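Side-chain contacts in Dr hemagglutinin structural subunit (Escherichia coli, PDB 1UT1), which forms the adhesive subunit of uropathogenic Escherichia coli Dr fimbriae, binding the Dr blood group antigen to mediate adherence to the upper urinary tract: residues V53-L58 against V65-D70; D98-T103 against F109-V114. The protein carries 3 engineered substitutions. All coordinates share one frame; numbering follows the deposited sequence. Where two conformers were deposited one is given.

Interaction 1. Residues V53-L58 against V65-D70; sequences VTVQAL and VALKAD
Val-55 and Val-65 meet through gamma methyls of like rotation: in each, CG1 stands anti to the backbone N (chi1 173° and 170°), which leaves CG2 beside that N. The two CG1 methyls approach loosely, at 4.5 Å, while the CG2 methyls serve other partners. CG2 of Val-65 presses on CB of Ala-57 at 3.4 Å, closer than methyl groups usually come. Alanine suits this spot, where the strands come near and its single methyl touches Val-65. Farther along, the backbones diverge, from 7.0 Å between the CA atoms of Ala-57 and Val-65 to 9.1 Å between those of Val-55 and Leu-67. The longer leucine spans the wider end, its CD2 meeting Val-55 CG2 at 4.1 Å as the two side chains cross obliquely. No hydrogen bond links the segments, whose strand axes run 134° apart: this is face-to-face packing of beta strands across an apolar core, as in a beta sandwich. Val-55 and Leu-67 both touch Ile-121 of strand 118-125, antiparallel partner of 49-58, whereas 64-69 lies between strands 108-111 and 135-147. Val-30 and Val-32 of the second subunit enter the same core, while residues 56-58 pair antiparallel with a strand of that chain.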
# COMPACT_ATOMS: atom_id res chain seq x y z
N VAL A 53 9.82 4.84 -15.73
CA VAL A 53 8.96 5.74 -14.94
C VAL A 53 8.41 6.77 -15.91
O VAL A 53 9.19 7.51 -16.54
CB VAL A 53 9.76 6.46 -13.83
CG1 VAL A 53 8.87 7.43 -13.07
CG2 VAL A 53 10.38 5.44 -12.86
N THR A 54 7.08 6.81 -16.09
CA THR A 54 6.50 7.77 -17.01
C THR A 54 6.37 9.14 -16.33
O THR A 54 6.12 9.23 -15.12
CB THR A 54 5.12 7.30 -17.53
OG1 THR A 54 4.24 7.14 -16.42
CG2 THR A 54 5.25 5.96 -18.27
N VAL A 55 6.64 10.19 -17.09
CA VAL A 55 6.56 11.54 -16.52
C VAL A 55 5.74 12.40 -17.45
O VAL A 55 5.92 12.38 -18.67
CB VAL A 55 7.96 12.19 -16.38
CG1 VAL A 55 7.85 13.69 -15.94
CG2 VAL A 55 8.83 11.39 -15.41
N GLN A 56 4.82 13.17 -16.88
CA GLN A 56 4.10 14.15 -17.71
C GLN A 56 3.86 15.41 -16.96
O GLN A 56 3.16 15.41 -15.93
CB GLN A 56 2.79 13.62 -18.25
CG GLN A 56 2.06 14.68 -19.09
CD GLN A 56 2.79 14.96 -20.40
OE1 GLN A 56 2.99 14.05 -21.21
NE2 GLN A 56 3.34 16.16 -20.52
N ALA A 57 4.46 16.49 -17.44
CA ALA A 57 4.34 17.80 -16.77
C ALA A 57 3.29 18.61 -17.51
O ALA A 57 3.16 18.51 -18.72
CB ALA A 57 5.71 18.55 -16.78
N LEU A 58 2.53 19.40 -16.75
CA LEU A 58 1.54 20.32 -17.32
C LEU A 58 1.69 21.65 -16.59
O LEU A 58 1.88 21.65 -15.38
CB LEU A 58 0.11 19.78 -17.12
CG LEU A 58 -0.20 18.39 -17.71
CD1 LEU A 58 -0.28 17.30 -16.59
CD2 LEU A 58 -1.48 18.41 -18.55
N VAL A 65 11.28 21.14 -15.24
CA VAL A 65 10.71 19.93 -14.67
C VAL A 65 11.79 19.19 -13.90
O VAL A 65 12.95 19.11 -14.36
CB VAL A 65 10.13 19.05 -15.79
CG1 VAL A 65 9.74 17.67 -15.27
CG2 VAL A 65 8.91 19.77 -16.43
N ALA A 66 11.39 18.55 -12.80
CA ALA A 66 12.34 17.89 -11.92
C ALA A 66 11.75 16.71 -11.15
O ALA A 66 10.56 16.68 -10.84
CB ALA A 66 12.92 18.89 -10.97
N LEU A 67 12.61 15.75 -10.83
CA LEU A 67 12.21 14.62 -10.02
C LEU A 67 13.14 14.60 -8.82
O LEU A 67 14.37 14.68 -8.97
CB LEU A 67 12.41 13.32 -10.81
CG LEU A 67 11.76 13.30 -12.19
CD1 LEU A 67 12.22 12.00 -12.92
CD2 LEU A 67 10.24 13.31 -12.02
N LYS A 68 12.57 14.50 -7.63
CA LYS A 68 13.39 14.45 -6.44
C LYS A 68 13.32 13.04 -5.87
O LYS A 68 12.24 12.52 -5.60
CB LYS A 68 12.90 15.46 -5.38
CG LYS A 68 13.67 15.33 -4.05
CD LYS A 68 14.00 16.68 -3.50
CE LYS A 68 14.92 16.57 -2.27
NZ LYS A 68 15.09 15.17 -1.80
N ALA A 69 14.49 12.46 -5.62
CA ALA A 69 14.55 11.16 -4.97
C ALA A 69 14.32 11.33 -3.46
O ALA A 69 14.72 12.33 -2.85
CB ALA A 69 15.92 10.53 -5.23
N ASP A 70 13.71 10.34 -2.85
CA ASP A 70 13.60 10.32 -1.40
C ASP A 70 15.00 10.43 -0.80
O ASP A 70 15.98 9.98 -1.37
CB ASP A 70 12.99 9.00 -0.95
CG ASP A 70 11.46 9.09 -0.73
OD1 ASP A 70 10.82 10.05 -1.23
OD2 ASP A 70 10.90 8.14 -0.14

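Interaction 2. Residues D98-T103 against F109-V114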
# COMPACT_ATOMS: atom_id res chain seq x y z
N ASP A 98 14.44 10.04 -24.54
CA ASP A 98 14.58 10.91 -25.71
C ASP A 98 15.99 11.54 -25.64
O ASP A 98 16.83 11.10 -24.85
CB ASP A 98 13.46 11.97 -25.77
CG ASP A 98 13.46 12.90 -24.54
OD1 ASP A 98 12.60 13.82 -24.49
OD2 ASP A 98 14.37 12.79 -23.69
N ASN A 99 16.22 12.57 -26.40
CA ASN A 99 17.56 13.19 -26.44
C ASN A 99 17.80 14.25 -25.38
O ASN A 99 18.74 15.04 -25.51
CB ASN A 99 17.75 13.91 -27.78
CG ASN A 99 18.35 13.05 -28.83
OD1 ASN A 99 19.54 13.14 -29.10
ND2 ASN A 99 17.49 12.41 -29.62
N SER A 100 16.88 14.39 -24.43
CA SER A 100 16.91 15.54 -23.57
C SER A 100 17.99 15.54 -22.51
O SER A 100 18.44 14.49 -22.07
CB SER A 100 15.53 15.84 -22.99
OG SER A 100 15.10 14.79 -22.15
N ALA A 101 18.46 16.74 -22.17
CA ALA A 101 19.56 16.89 -21.21
C ALA A 101 19.03 17.27 -19.83
O ALA A 101 18.24 18.20 -19.69
CB ALA A 101 20.53 17.94 -21.70
N TRP A 102 19.55 16.57 -18.82
CA TRP A 102 19.16 16.76 -17.43
C TRP A 102 20.42 16.85 -16.57
O TRP A 102 21.52 16.40 -16.98
CB TRP A 102 18.32 15.56 -16.94
CG TRP A 102 17.02 15.37 -17.66
CD1 TRP A 102 16.85 15.16 -18.98
CD2 TRP A 102 15.71 15.42 -17.07
NE1 TRP A 102 15.50 15.09 -19.28
CE2 TRP A 102 14.78 15.25 -18.12
CE3 TRP A 102 15.24 15.66 -15.77
CZ2 TRP A 102 13.39 15.21 -17.91
CZ3 TRP A 102 13.86 15.64 -15.55
CH2 TRP A 102 12.95 15.42 -16.62
N THR A 103 20.24 17.38 -15.37
CA THR A 103 21.33 17.53 -14.44
C THR A 103 20.97 16.87 -13.11
O THR A 103 19.82 16.89 -12.70
CB THR A 103 21.62 19.03 -14.22
OG1 THR A 103 22.07 19.60 -15.45
CG2 THR A 103 22.70 19.23 -13.13
N PHE A 109 16.87 15.35 -9.98
CA PHE A 109 17.22 15.13 -11.37
C PHE A 109 16.32 16.08 -12.16
O PHE A 109 15.10 15.91 -12.18
CB PHE A 109 16.95 13.65 -11.72
CG PHE A 109 17.40 13.24 -13.10
CD1 PHE A 109 18.77 13.06 -13.38
CD2 PHE A 109 16.45 12.98 -14.12
CE1 PHE A 109 19.18 12.66 -14.69
CE2 PHE A 109 16.86 12.59 -15.40
CZ PHE A 109 18.22 12.36 -15.65
N TYR A 110 16.90 17.17 -12.66
CA TYR A 110 16.09 18.23 -13.28
C TYR A 110 16.47 18.47 -14.73
O TYR A 110 17.63 18.25 -15.11
CB TYR A 110 16.17 19.54 -12.47
CG TYR A 110 17.54 20.25 -12.55
CD1 TYR A 110 18.48 20.09 -11.53
CD2 TYR A 110 17.82 21.15 -13.58
CE1 TYR A 110 19.71 20.78 -11.57
CE2 TYR A 110 19.06 21.82 -13.63
CZ TYR A 110 19.97 21.66 -12.60
OH TYR A 110 21.19 22.30 -12.64
N LYS A 111 15.51 18.94 -15.52
CA LYS A 111 15.72 19.13 -16.94
C LYS A 111 16.45 20.45 -17.18
O LYS A 111 16.23 21.43 -16.46
CB LYS A 111 14.37 19.11 -17.68
CG LYS A 111 14.51 19.01 -19.20
CD LYS A 111 13.15 18.85 -19.88
CE LYS A 111 13.30 18.44 -21.34
NZ LYS A 111 14.12 19.42 -22.10
N ASN A 112 17.40 20.44 -18.11
CA ASN A 112 18.25 21.64 -18.29
C ASN A 112 17.53 22.87 -18.85
O ASN A 112 18.07 23.97 -18.76
CB ASN A 112 19.47 21.32 -19.18
CG ASN A 112 20.46 20.41 -18.51
OD1 ASN A 112 21.49 20.10 -19.09
ND2 ASN A 112 20.15 19.98 -17.30
N ASP A 113 16.38 22.67 -19.50
CA ASP A 113 15.58 23.80 -20.05
C ASP A 113 14.17 23.78 -19.51
O ASP A 113 13.66 22.71 -19.15
CB ASP A 113 15.44 23.70 -21.57
CG ASP A 113 16.61 23.03 -22.23
OD1 ASP A 113 17.12 23.60 -23.21
OD2 ASP A 113 16.90 21.87 -21.90
N VAL A 114 13.47 24.91 -19.64
CA VAL A 114 12.08 24.98 -19.19
C VAL A 114 11.15 24.29 -20.17
O VAL A 114 11.52 24.01 -21.30
CB VAL A 114 11.59 26.45 -18.96
CG1 VAL A 114 12.37 27.13 -17.83
CG2 VAL A 114 11.66 27.27 -20.28
O HOH W 1 23.31 17.68 -18.71
O HOH W 2 21.94 22.48 -15.45
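Trp-102 has Lys-111 over the centre of one face and Phe-109 offset toward the rim of the other, and aromatic contacts dominate. The aliphatic part of Lys-111 brings its CB to 3.8 Å from the centroid of the Trp-102 six-membered ring, almost on the normal; a lysine can cover the ring with methylenes while its amine, turned at the last torsion beside Ser-100 CB, makes a long salt bridge to Asp-113 OD2. The Phe-109 plane is tilted only 10° from the indole, but the rings are slid apart and barely overlap, and Trp-102 CB sits over the phenyl face in a CH-pi contact. Tyr-110 has CG between its backbone N and carbonyl carbon (chi1 70°), a rotation that lays the ring alongside Thr-103, whose CB rests over its face 3.8 Å from the centroid.

Hydrogen bonds form a second group. Thr-103 and Tyr-110 exchange both backbone bonds, and Asn-112 N extends the pairing to Ala-101 O at 2.9 Å. The Asn-112 amide also gives ND2 to Thr-103 OG1 at 2.7 Å, a bent bond (134°) tilted from the amide plane. Trp-102 NE1 donates in its ring plane to Ser-100 OG at 2.9 Å, fixing the indole's rotation; that serine in turn bonds Asp-98 OD2, which also accepts from Ser-100 N in an Asx turn.

Water supplies the third group: one donates to Trp-102 O and Asn-112 OD1, another joins Thr-103 OG1 to Tyr-110 OH. Together these contacts build an antiparallel beta hairpin, strands 102-105 and 108-111, with Trp-102 and Lys-111 as a non-hydrogen-bonded pair.

How the interactions relate
Strand 64-69 connects the two contacts, whose centres lie about 11 Å apart. It offers Val-65 and Leu-67 to residues 53-58 in interaction 1, while its edge pairs with strand 108-111 of interaction 2. Probable backbone hydrogen bonds make that join: Leu-67 O to Phe-109 N and Val-65 O to Lys-111 N, each 2.8 Å. Ala-66 turns away from the 53-58 segment and packs its CB on Tyr-110 CB at 3.6 Å. The hairpin thus widens that strand's own sheet, whereas interaction 1 leaves the strand through its side chains. Interaction 1 is buried beside the second subunit, and its 53-58 segment falls within the predicted receptor-binding region; interaction 2 lies at the surface.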